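Local structure of aminoglycoside phosphotransferase (Streptomyces rimosus, 6FUC) at residues L53-E56 with R57-S61; A113-R116 with L117-P121; H187-C191 with L192-I196; H265-P268 with L269-G272. The protein probably transfers the gamma-phosphate of ATP to the 3''-hydroxyl of streptomycin, which would make the antibiotic inactive and its host resistant. One frame throughout, in Å; residues are numbered along the deposited sequence. Where two conformers were deposited one is given.

In the fold
The four contacts are local turns and helix segments in a two-lobed, kinase-like fold. Contact 1 lies on helix 50-63 of the N-terminal lobe; the other three belong to the C-terminal lobe. Contact 3 holds the HGD...N sequence of the family's catalytic loop and is the hub, with its centre about 14 Å from that of contact 2, 15 Å from contact 4 and 16 Å from contact 1. It touches contact 2, where Leu117 CD2 is 3.6 Å from His187 N, and contact 4, where Asp189 CG is 3.8 Å from Trp271 CZ2. Contact 1 stays separate from contact 3, nearest atoms about 7 Å apart, while contacts 2 and 4 are farthest apart, centres about 24 Å.

Contact 1. Residues L53-E56 with R57-S61; sequences LEAE and RDRVS
Glu54 and Arg57 lie side by side on helix 50-63, and their opposite charges meet with Glu54 OE2 3.5 Å from Arg57 NH2. The carboxylate oxygen is well out of the guanidinium plane, so no N-H is aimed at it, and Glu54 CG rests over one guanidinium face. The edge goes to Asp58: bent at chi3 (70°), Arg57 brings NE (3.0 Å) and NH2 (2.8 Å) side-on to Asp58 OD1, NH2 using the syn lone pair. A water donates to both Glu54 OE2 and Asp58 OD2, so it and Arg57 both link two acids whose like charges would probably repel. The helix packs on the five-stranded sheet in the place of helix C of protein kinases, and Glu56 OE1 makes a salt bridge to Lys43 NZ like the lysine-glutamate pair of those enzymes. Among the hydrogen bonds four residues apart, Arg57 N reaches Leu53 O and Val60 N reaches Glu56 O. Ala55 O accepts twice, from Arg59 N and from Arg59 NH1, each at 3.1 Å and from opposite faces of the carbonyl plane. Arg59 NE turns instead to Leu213 O. The bond to Ala55 O also brings Arg59 NH1 within 3.3 Å of Ala55 CB.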
loop_
_atom_site.group_PDB
_atom_site.type_symbol
_atom_site.label_atom_id
_atom_site.label_comp_id
_atom_site.label_asym_id
_atom_site.label_seq_id
_atom_site.Cartn_x
_atom_site.Cartn_y
_atom_site.Cartn_z
ATOM N N LEU A 53 6.077 -1.634 12.631
ATOM C CA LEU A 53 6.269 -0.176 12.392
ATOM C C LEU A 53 7.788 0.107 12.127
ATOM O O LEU A 53 8.093 0.958 11.320
ATOM C CB LEU A 53 5.714 0.609 13.534
ATOM C CG LEU A 53 5.550 2.088 13.242
ATOM C CD1 LEU A 53 4.522 2.377 12.163
ATOM C CD2 LEU A 53 5.299 2.875 14.528
ATOM N N GLU A 54 8.669 -0.575 12.862
ATOM C CA GLU A 54 10.088 -0.418 12.596
ATOM C C GLU A 54 10.410 -0.821 11.149
ATOM O O GLU A 54 11.234 -0.190 10.489
ATOM C CB GLU A 54 10.922 -1.223 13.554
ATOM C CG GLU A 54 12.362 -0.790 13.600
ATOM C CD GLU A 54 13.121 -1.499 14.694
ATOM O OE1 GLU A 54 12.551 -1.844 15.779
ATOM O OE2 GLU A 54 14.330 -1.708 14.513
ATOM N N ALA A 55 9.777 -1.900 10.714
ATOM C CA ALA A 55 9.881 -2.344 9.304
ATOM C C ALA A 55 9.476 -1.257 8.304
ATOM O O ALA A 55 10.143 -1.058 7.283
ATOM C CB ALA A 55 9.055 -3.635 9.084
ATOM N N GLU A 56 8.387 -0.561 8.624
ATOM C CA GLU A 56 7.947 0.550 7.802
ATOM C C GLU A 56 8.956 1.690 7.834
ATOM O O GLU A 56 9.276 2.261 6.787
ATOM C CB GLU A 56 6.545 1.003 8.247
ATOM C CG GLU A 56 6.056 2.170 7.431
ATOM C CD GLU A 56 4.580 2.498 7.629
ATOM O OE1 GLU A 56 3.835 1.609 8.119
ATOM O OE2 GLU A 56 4.190 3.607 7.201
ATOM N N ARG A 57 9.437 2.054 9.025
ATOM C CA ARG A 57 10.450 3.074 9.152
ATOM C C ARG A 57 11.596 2.805 8.210
ATOM O O ARG A 57 12.086 3.678 7.503
ATOM C CB ARG A 57 10.924 3.134 10.620
ATOM C CG ARG A 57 12.021 4.143 10.833
ATOM C CD ARG A 57 12.793 3.928 12.116
ATOM N NE ARG A 57 13.596 2.719 11.977
ATOM C CZ ARG A 57 14.338 2.229 12.906
ATOM N NH1 ARG A 57 14.198 2.703 14.137
ATOM N NH2 ARG A 57 15.085 1.151 12.638
ATOM N N ASP A 58 12.103 1.561 8.286
ATOM C CA ASP A 58 13.253 1.187 7.490
ATOM C C ASP A 58 12.994 1.283 5.982
ATOM O O ASP A 58 13.875 1.683 5.214
ATOM C CB ASP A 58 13.725 -0.205 7.886
ATOM C CG ASP A 58 14.249 -0.321 9.297
ATOM O OD1 ASP A 58 14.589 0.720 9.938
ATOM O OD2 ASP A 58 14.360 -1.475 9.770
ATOM N N ARG A 59 11.783 0.912 5.573
ATOM C CA ARG A 59 11.393 1.016 4.161
ATOM C C ARG A 59 11.368 2.468 3.705
ATOM O O ARG A 59 11.862 2.808 2.628
ATOM C CB ARG A 59 10.068 0.341 3.972
ATOM C CG ARG A 59 10.220 -1.187 3.941
ATOM C CD ARG A 59 8.914 -1.892 4.252
ATOM N NE ARG A 59 8.954 -3.321 3.950
ATOM C CZ ARG A 59 9.507 -4.185 4.775
ATOM N NH1 ARG A 59 10.074 -3.827 5.922
ATOM N NH2 ARG A 59 9.598 -5.467 4.392
ATOM N N VAL A 60 10.788 3.356 4.521
ATOM C CA VAL A 60 10.698 4.769 4.133
ATOM C C VAL A 60 12.113 5.343 4.031
ATOM O O VAL A 60 12.471 6.031 3.059
ATOM C CB VAL A 60 9.873 5.562 5.168
ATOM C CG1 VAL A 60 9.900 7.048 4.862
ATOM C CG2 VAL A 60 8.429 5.046 5.250
ATOM N N SER A 61 12.934 5.083 5.093
ATOM C CA SER A 61 14.274 5.611 5.056
ATOM C C SER A 61 15.104 5.075 3.909
ATOM O O SER A 61 15.850 5.804 3.260
ATOM C CB SER A 61 14.919 5.335 6.389
ATOM O OG SER A 61 16.143 5.581 6.395
HETATM O O HOH W 1 15.750 -2.022 12.005
#

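Contact 2. Residues A113-R116 with L117-P121; sequences AVRR and LHELP
Leu117 N bonds to Ala113 O (3.2 Å) and His118 N to Val114 O (2.8 Å), four-residue steps near the end of helix 100-117. Glu119 N bonds three residues back, to Arg116 O at 3.1 Å, coming from above the carbonyl plane. A type I turn from Leu117 to Leu120 overlaps this bond and is closed by a hydrogen bond from Leu120 N to Leu117 O. Among the side chains, Val114 and His118 point the same way, and methyl CG1 of Val114 makes a CH-pi contact over one face of the imidazole, 3.8 Å from the ring centroid and 16° off its normal. Both ring nitrogens of His118 are engaged, ND1 with Tyr251 OH and NE2 with Asp221 OD2, which fixes the rotation of the ring. Arg115 and Glu119 form a salt bridge one turn apart. The arginine curls back at chi3 (52°) to bring NH1 within 3.3 Å of Glu119 OE1; the oxygen is close to the guanidinium plane, but NH1 meets it from above the carboxylate plane, and the bond is bent (135°). The other oxygen, Glu119 OE2, lies 3.4 Å from Arg115 CG, against the aliphatic part of the arginine. This is the C-terminal end of a core helix of the larger lobe in a kinase-like phosphotransferase, where Leu117 packs on His187 at the start of the HGD sequence of the catalytic loop.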
loop_
_atom_site.group_PDB
_atom_site.type_symbol
_atom_site.label_atom_id
_atom_site.label_comp_id
_atom_site.label_asym_id
_atom_site.label_seq_id
_atom_site.Cartn_x
_atom_site.Cartn_y
_atom_site.Cartn_z
ATOM N N ALA A 113 5.776 6.474 -13.064
ATOM C CA ALA A 113 6.331 6.518 -11.704
ATOM C C ALA A 113 6.430 5.083 -11.093
ATOM O O ALA A 113 7.385 4.772 -10.394
ATOM C CB ALA A 113 5.492 7.399 -10.799
ATOM N N VAL A 114 5.419 4.290 -11.361
ATOM C CA VAL A 114 5.403 2.876 -10.899
ATOM C C VAL A 114 6.497 2.107 -11.627
ATOM O O VAL A 114 7.213 1.312 -11.014
ATOM C CB VAL A 114 4.020 2.306 -11.026
ATOM C CG1 VAL A 114 4.037 0.804 -10.695
ATOM C CG2 VAL A 114 3.072 3.025 -10.138
ATOM N N ARG A 115 6.667 2.339 -12.918
ATOM C CA ARG A 115 7.713 1.673 -13.667
ATOM C C ARG A 115 9.066 2.007 -13.043
ATOM O O ARG A 115 9.952 1.120 -12.893
ATOM C CB ARG A 115 7.670 2.076 -15.145
ATOM C CG ARG A 115 8.809 1.445 -15.906
ATOM C CD ARG A 115 8.869 1.792 -17.356
ATOM N NE ARG A 115 8.825 3.200 -17.696
ATOM C CZ ARG A 115 9.756 4.135 -17.460
ATOM N NH1 ARG A 115 10.898 3.894 -16.804
ATOM N NH2 ARG A 115 9.527 5.371 -17.892
ATOM N N ARG A 116 9.305 3.260 -12.701
ATOM C CA ARG A 116 10.588 3.624 -12.097
ATOM C C ARG A 116 10.818 2.867 -10.790
ATOM O O ARG A 116 11.916 2.345 -10.548
ATOM C CB ARG A 116 10.699 5.128 -11.874
ATOM C CG ARG A 116 10.806 5.902 -13.161
ATOM C CD ARG A 116 10.912 7.424 -12.831
ATOM N NE ARG A 116 12.231 7.742 -12.171
ATOM C CZ ARG A 116 12.515 7.939 -10.867
ATOM N NH1 ARG A 116 11.606 7.906 -9.845
ATOM N NH2 ARG A 116 13.786 8.131 -10.596
ATOM N N LEU A 117 9.798 2.777 -9.943
ATOM C CA LEU A 117 9.923 2.007 -8.716
ATOM C C LEU A 117 10.242 0.545 -9.017
ATOM O O LEU A 117 11.156 -0.075 -8.414
ATOM C CB LEU A 117 8.662 2.133 -7.896
ATOM C CG LEU A 117 8.524 1.264 -6.672
ATOM C CD1 LEU A 117 9.574 1.577 -5.617
ATOM C CD2 LEU A 117 7.137 1.420 -6.080
ATOM N N HIS A 118 9.493 -0.007 -9.983
ATOM C CA HIS A 118 9.658 -1.362 -10.414
ATOM C C HIS A 118 10.960 -1.614 -11.266
ATOM O O HIS A 118 11.168 -2.715 -11.817
ATOM C CB HIS A 118 8.475 -1.831 -11.223
ATOM C CG HIS A 118 7.207 -2.011 -10.438
ATOM N ND1 HIS A 118 6.105 -2.599 -10.999
ATOM C CD2 HIS A 118 6.881 -1.749 -9.151
ATOM C CE1 HIS A 118 5.145 -2.669 -10.105
ATOM N NE2 HIS A 118 5.579 -2.132 -8.961
ATOM N N GLU A 119 11.749 -0.642 -11.455
ATOM C CA GLU A 119 13.046 -0.800 -12.074
ATOM C C GLU A 119 14.163 -0.763 -11.075
ATOM O O GLU A 119 15.301 -1.065 -11.470
ATOM C CB GLU A 119 13.242 0.250 -13.194
ATOM C CG GLU A 119 12.429 -0.193 -14.411
ATOM C CD GLU A 119 12.508 0.774 -15.562
ATOM O OE1 GLU A 119 13.070 1.852 -15.434
ATOM O OE2 GLU A 119 11.955 0.487 -16.619
ATOM N N LEU A 120 13.911 -0.512 -9.791
ATOM C CA LEU A 120 14.976 -0.701 -8.807
ATOM C C LEU A 120 15.456 -2.146 -8.861
ATOM O O LEU A 120 14.655 -3.047 -9.015
ATOM C CB LEU A 120 14.477 -0.385 -7.406
ATOM C CG LEU A 120 14.110 1.087 -7.147
ATOM C CD1 LEU A 120 13.640 1.219 -5.723
ATOM C CD2 LEU A 120 15.265 2.015 -7.455
ATOM N N PRO A 121 16.762 -2.422 -8.759
ATOM C CA PRO A 121 17.222 -3.803 -8.884
ATOM C C PRO A 121 16.772 -4.681 -7.737
ATOM O O PRO A 121 17.118 -4.428 -6.605
ATOM C CB PRO A 121 18.760 -3.660 -8.928
ATOM C CG PRO A 121 19.014 -2.324 -8.340
ATOM C CD PRO A 121 17.852 -1.472 -8.637
#

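Contact 3. Residues H187-C191 with L192-I196; sequences HGDLC and LPNII
Cys191 O accepts from Asn194 N at 2.9 Å, starting the short 3-10 segment 192-194, just after an inverse gamma turn centred on Leu190 and before strand 195-197. Asn194 is the side chain that ties the loop together. Its ND2 donates to Asp189 O at 2.9 Å along an almost straight line (170°), with the donor in the carbonyl plane and the acceptor close to the amide plane. The same carbonyl receives the weak gamma-turn bond from Cys191 N. Asn194 CG stands beside the backbone N (chi1 -64°), which turns the amide back over the loop toward Asp189, whose carboxylate plane is steeply inclined to it at 76°. His187 braces the loop from its beginning: ND1 accepts from Asp189 N at 3.0 Å, near the ring plane, and NE2 bonds to Ile208 O, so both ends of the imidazole are held. Its CE1 comes 3.9 Å from Asn194 CB. On the apolar side, Leu190 CD1 meets Ile195 CG1 at 3.8 Å. The sequence HGDLCLPN matches the catalytic loop of aminoglycoside phosphotransferases, and the aspartate and asparagine linked here occupy the places that in relatives serve phosphate transfer and metal binding. Asp221, on helix 219-233, accepts from the backbone N atoms of His187 and Gly188. Leu190 and Ile195 are packed between that helix, helix 100-117 and strand 204-207, while Ile195 and Ile196 run on into the three-stranded sheet between strands 93-94 and 204-207.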
loop_
_atom_site.group_PDB
_atom_site.type_symbol
_atom_site.label_atom_id
_atom_site.label_comp_id
_atom_site.label_asym_id
_atom_site.label_seq_id
_atom_site.Cartn_x
_atom_site.Cartn_y
_atom_site.Cartn_z
ATOM N N HIS A 187 5.727 -1.417 -4.358
ATOM C CA HIS A 187 5.241 -0.549 -3.282
ATOM C C HIS A 187 4.659 -1.357 -2.128
ATOM O O HIS A 187 4.895 -1.038 -0.963
ATOM C CB HIS A 187 4.166 0.371 -3.897
ATOM C CG HIS A 187 3.484 1.200 -2.887
ATOM N ND1 HIS A 187 2.513 0.706 -2.065
ATOM C CD2 HIS A 187 3.672 2.499 -2.557
ATOM C CE1 HIS A 187 2.160 1.676 -1.237
ATOM N NE2 HIS A 187 2.828 2.789 -1.541
ATOM N N GLY A 188 3.877 -2.359 -2.494
ATOM C CA GLY A 188 3.364 -3.319 -1.544
ATOM C C GLY A 188 1.927 -3.138 -1.162
ATOM O O GLY A 188 1.335 -4.095 -0.642
ATOM N N ASP A 189 1.369 -1.955 -1.386
ATOM C CA ASP A 189 -0.051 -1.684 -1.130
ATOM C C ASP A 189 -0.480 -0.566 -2.089
ATOM O O ASP A 189 -0.849 0.540 -1.683
ATOM C CB ASP A 189 -0.300 -1.314 0.314
ATOM C CG ASP A 189 -1.742 -1.046 0.629
ATOM O OD1 ASP A 189 -2.606 -1.577 -0.087
ATOM O OD2 ASP A 189 -2.012 -0.312 1.607
ATOM N N LEU A 190 -0.442 -0.883 -3.374
ATOM C CA LEU A 190 -0.544 0.166 -4.445
ATOM C C LEU A 190 -2.011 0.409 -4.793
ATOM O O LEU A 190 -2.404 0.374 -5.967
ATOM C CB LEU A 190 0.318 -0.151 -5.620
ATOM C CG LEU A 190 0.548 1.047 -6.581
ATOM C CD1 LEU A 190 1.397 2.133 -5.901
ATOM C CD2 LEU A 190 1.205 0.576 -7.858
ATOM N N CYS A 191 -2.826 0.702 -3.776
ATOM C CA CYS A 191 -4.152 1.228 -4.006
ATOM C C CYS A 191 -4.056 2.716 -4.259
ATOM O O CYS A 191 -3.122 3.403 -3.784
ATOM C CB CYS A 191 -5.014 0.937 -2.817
ATOM S SG CYS A 191 -4.419 1.405 -1.258
ATOM N N LEU A 192 -5.074 3.302 -4.897
ATOM C CA LEU A 192 -5.056 4.744 -5.206
ATOM C C LEU A 192 -4.780 5.693 -4.046
ATOM O O LEU A 192 -4.105 6.689 -4.258
ATOM C CB LEU A 192 -6.358 5.185 -5.886
ATOM C CG LEU A 192 -6.594 4.719 -7.299
ATOM C CD1 LEU A 192 -7.884 5.337 -7.800
ATOM C CD2 LEU A 192 -5.443 5.075 -8.237
ATOM N N PRO A 193 -5.254 5.409 -2.816
ATOM C CA PRO A 193 -4.970 6.329 -1.736
ATOM C C PRO A 193 -3.486 6.543 -1.501
ATOM O O PRO A 193 -3.108 7.546 -0.880
ATOM C CB PRO A 193 -5.623 5.669 -0.498
ATOM C CG PRO A 193 -6.809 4.947 -1.110
ATOM C CD PRO A 193 -6.258 4.396 -2.392
ATOM N N ASN A 194 -2.667 5.579 -1.889
ATOM C CA ASN A 194 -1.233 5.601 -1.568
ATOM C C ASN A 194 -0.381 6.250 -2.632
ATOM O O ASN A 194 0.861 6.264 -2.520
ATOM C CB ASN A 194 -0.765 4.228 -1.139
ATOM C CG ASN A 194 -1.420 3.783 0.116
ATOM O OD1 ASN A 194 -1.816 4.618 0.952
ATOM N ND2 ASN A 194 -1.475 2.479 0.352
ATOM N N ILE A 195 -1.020 6.817 -3.646
ATOM C CA ILE A 195 -0.325 7.555 -4.731
ATOM C C ILE A 195 -0.799 9.005 -4.583
ATOM O O ILE A 195 -1.974 9.282 -4.704
ATOM C CB ILE A 195 -0.677 6.996 -6.112
ATOM C CG1 ILE A 195 -0.382 5.489 -6.190
ATOM C CG2 ILE A 195 0.022 7.801 -7.157
ATOM C CD1 ILE A 195 -0.877 4.874 -7.432
ATOM N N ILE A 196 0.140 9.909 -4.325
ATOM C CA ILE A 196 -0.188 11.327 -4.143
ATOM C C ILE A 196 0.111 12.029 -5.462
ATOM O O ILE A 196 1.214 11.880 -6.014
ATOM C CB ILE A 196 0.596 11.952 -3.009
ATOM C CG1 ILE A 196 0.431 11.149 -1.715
ATOM C CG2 ILE A 196 0.126 13.398 -2.800
ATOM C CD1 ILE A 196 -0.982 10.889 -1.231
#

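Contact 4. Residues H265-P268 with L269-G272; sequences HLDP and LTWG
Leu269 N donates to Leu266 O at 2.9 Å, the first of two backbone bonds reaching three residues back, in the turns that follow helix 257-266 toward the C-terminus. The segment is the C-terminus of the larger lobe of the kinase-like fold. Leu269 packs its side chain between helices 131-143 and 161-168, and its CG lies 3.8 Å from His265 O. Thr270 grips Asp267 O twice. Its hydroxyl OG1, set between the backbone N and the carbonyl carbon (chi1 70°), donates at 2.7 Å in the carbonyl plane on a lone pair, whereas its backbone N arrives at 3.0 Å from above that plane. Thr270 OG1 also bonds to Arg212 NH1, so the hydroxyl joins the turn to the loop carrying that arginine. Trp271 follows, its indole tied to the side chain of the same aspartate: NE1 donates to Asp267 OD2 at 3.0 Å, with the oxygen near the ring plane but the donor 42° out of the carboxylate plane. Indole CD1 also comes 3.1 Å from Asp267 O. The indole further makes a cation-pi contact with Arg212 and touches Asp189. The backbone N of Trp271, in contrast, is buried with no partner in the model. Gly272 finishes the chain, and its terminal OXT forms a salt bridge with Arg144 NH1.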
loop_
_atom_site.group_PDB
_atom_site.type_symbol
_atom_site.label_atom_id
_atom_site.label_comp_id
_atom_site.label_asym_id
_atom_site.label_seq_id
_atom_site.Cartn_x
_atom_site.Cartn_y
_atom_site.Cartn_z
ATOM N N HIS A 265 -7.341 -11.156 -5.254
ATOM C CA HIS A 265 -8.069 -11.987 -4.327
ATOM C C HIS A 265 -7.275 -12.372 -3.051
ATOM O O HIS A 265 -7.875 -12.536 -1.985
ATOM C CB HIS A 265 -8.556 -13.241 -5.023
ATOM C CG HIS A 265 -9.642 -12.936 -6.003
ATOM N ND1 HIS A 265 -10.195 -13.912 -6.806
ATOM C CD2 HIS A 265 -10.273 -11.771 -6.322
ATOM C CE1 HIS A 265 -11.123 -13.345 -7.572
ATOM N NE2 HIS A 265 -11.186 -12.048 -7.305
ATOM N N LEU A 266 -5.955 -12.438 -3.197
ATOM C CA LEU A 266 -5.128 -12.738 -2.026
ATOM C C LEU A 266 -5.112 -11.543 -1.076
ATOM O O LEU A 266 -5.152 -11.700 0.166
ATOM C CB LEU A 266 -3.706 -13.082 -2.472
ATOM C CG LEU A 266 -2.718 -13.344 -1.347
ATOM C CD1 LEU A 266 -3.118 -14.501 -0.437
ATOM C CD2 LEU A 266 -1.326 -13.551 -1.945
ATOM N N ASP A 267 -4.953 -10.333 -1.614
ATOM C CA ASP A 267 -4.609 -9.171 -0.799
ATOM C C ASP A 267 -5.535 -9.016 0.377
ATOM O O ASP A 267 -5.043 -8.805 1.519
ATOM C CB ASP A 267 -4.528 -7.915 -1.682
ATOM C CG ASP A 267 -3.862 -6.781 -0.921
ATOM O OD1 ASP A 267 -2.563 -6.776 -0.967
ATOM O OD2 ASP A 267 -4.569 -6.007 -0.278
ATOM N N PRO A 268 -6.868 -9.031 0.231
ATOM C CA PRO A 268 -7.691 -8.761 1.389
ATOM C C PRO A 268 -7.573 -9.755 2.510
ATOM O O PRO A 268 -7.883 -9.460 3.666
ATOM C CB PRO A 268 -9.117 -8.715 0.840
ATOM C CG PRO A 268 -9.048 -9.358 -0.435
ATOM C CD PRO A 268 -7.671 -9.197 -0.997
ATOM N N LEU A 269 -7.145 -10.970 2.208
ATOM C CA LEU A 269 -6.956 -12.028 3.181
ATOM C C LEU A 269 -5.730 -11.805 4.083
ATOM O O LEU A 269 -5.544 -12.511 5.031
ATOM C CB LEU A 269 -6.886 -13.400 2.480
ATOM C CG LEU A 269 -8.059 -13.718 1.603
ATOM C CD1 LEU A 269 -7.784 -15.035 0.902
ATOM C CD2 LEU A 269 -9.356 -13.758 2.345
ATOM N N THR A 270 -4.869 -10.828 3.712
ATOM C CA THR A 270 -3.602 -10.622 4.394
ATOM C C THR A 270 -3.648 -9.516 5.443
ATOM O O THR A 270 -2.646 -9.288 6.097
ATOM C CB THR A 270 -2.481 -10.267 3.394
ATOM O OG1 THR A 270 -2.685 -8.968 2.848
ATOM C CG2 THR A 270 -2.312 -11.288 2.336
ATOM N N TRP A 271 -4.788 -8.838 5.601
ATOM C CA TRP A 271 -4.898 -7.661 6.528
ATOM C C TRP A 271 -5.636 -8.058 7.772
ATOM O O TRP A 271 -6.719 -8.635 7.680
ATOM C CB TRP A 271 -5.607 -6.504 5.826
ATOM C CG TRP A 271 -4.819 -5.927 4.671
ATOM C CD1 TRP A 271 -4.956 -6.268 3.369
ATOM C CD2 TRP A 271 -3.780 -4.963 4.737
ATOM N NE1 TRP A 271 -4.091 -5.552 2.606
ATOM C CE2 TRP A 271 -3.341 -4.740 3.417
ATOM C CE3 TRP A 271 -3.193 -4.246 5.759
ATOM C CZ2 TRP A 271 -2.344 -3.831 3.105
ATOM C CZ3 TRP A 271 -2.186 -3.355 5.448
ATOM C CH2 TRP A 271 -1.777 -3.170 4.136
ATOM N N GLY A 272 -5.081 -7.743 8.913
ATOM C CA GLY A 272 -5.780 -7.958 10.162
ATOM C C GLY A 272 -5.005 -8.837 11.131
ATOM O O GLY A 272 -3.894 -9.329 10.795
ATOM O OXT GLY A 272 -5.493 -9.043 12.250
HETATM O O HOH W 2 -8.882 -8.513 6.085
#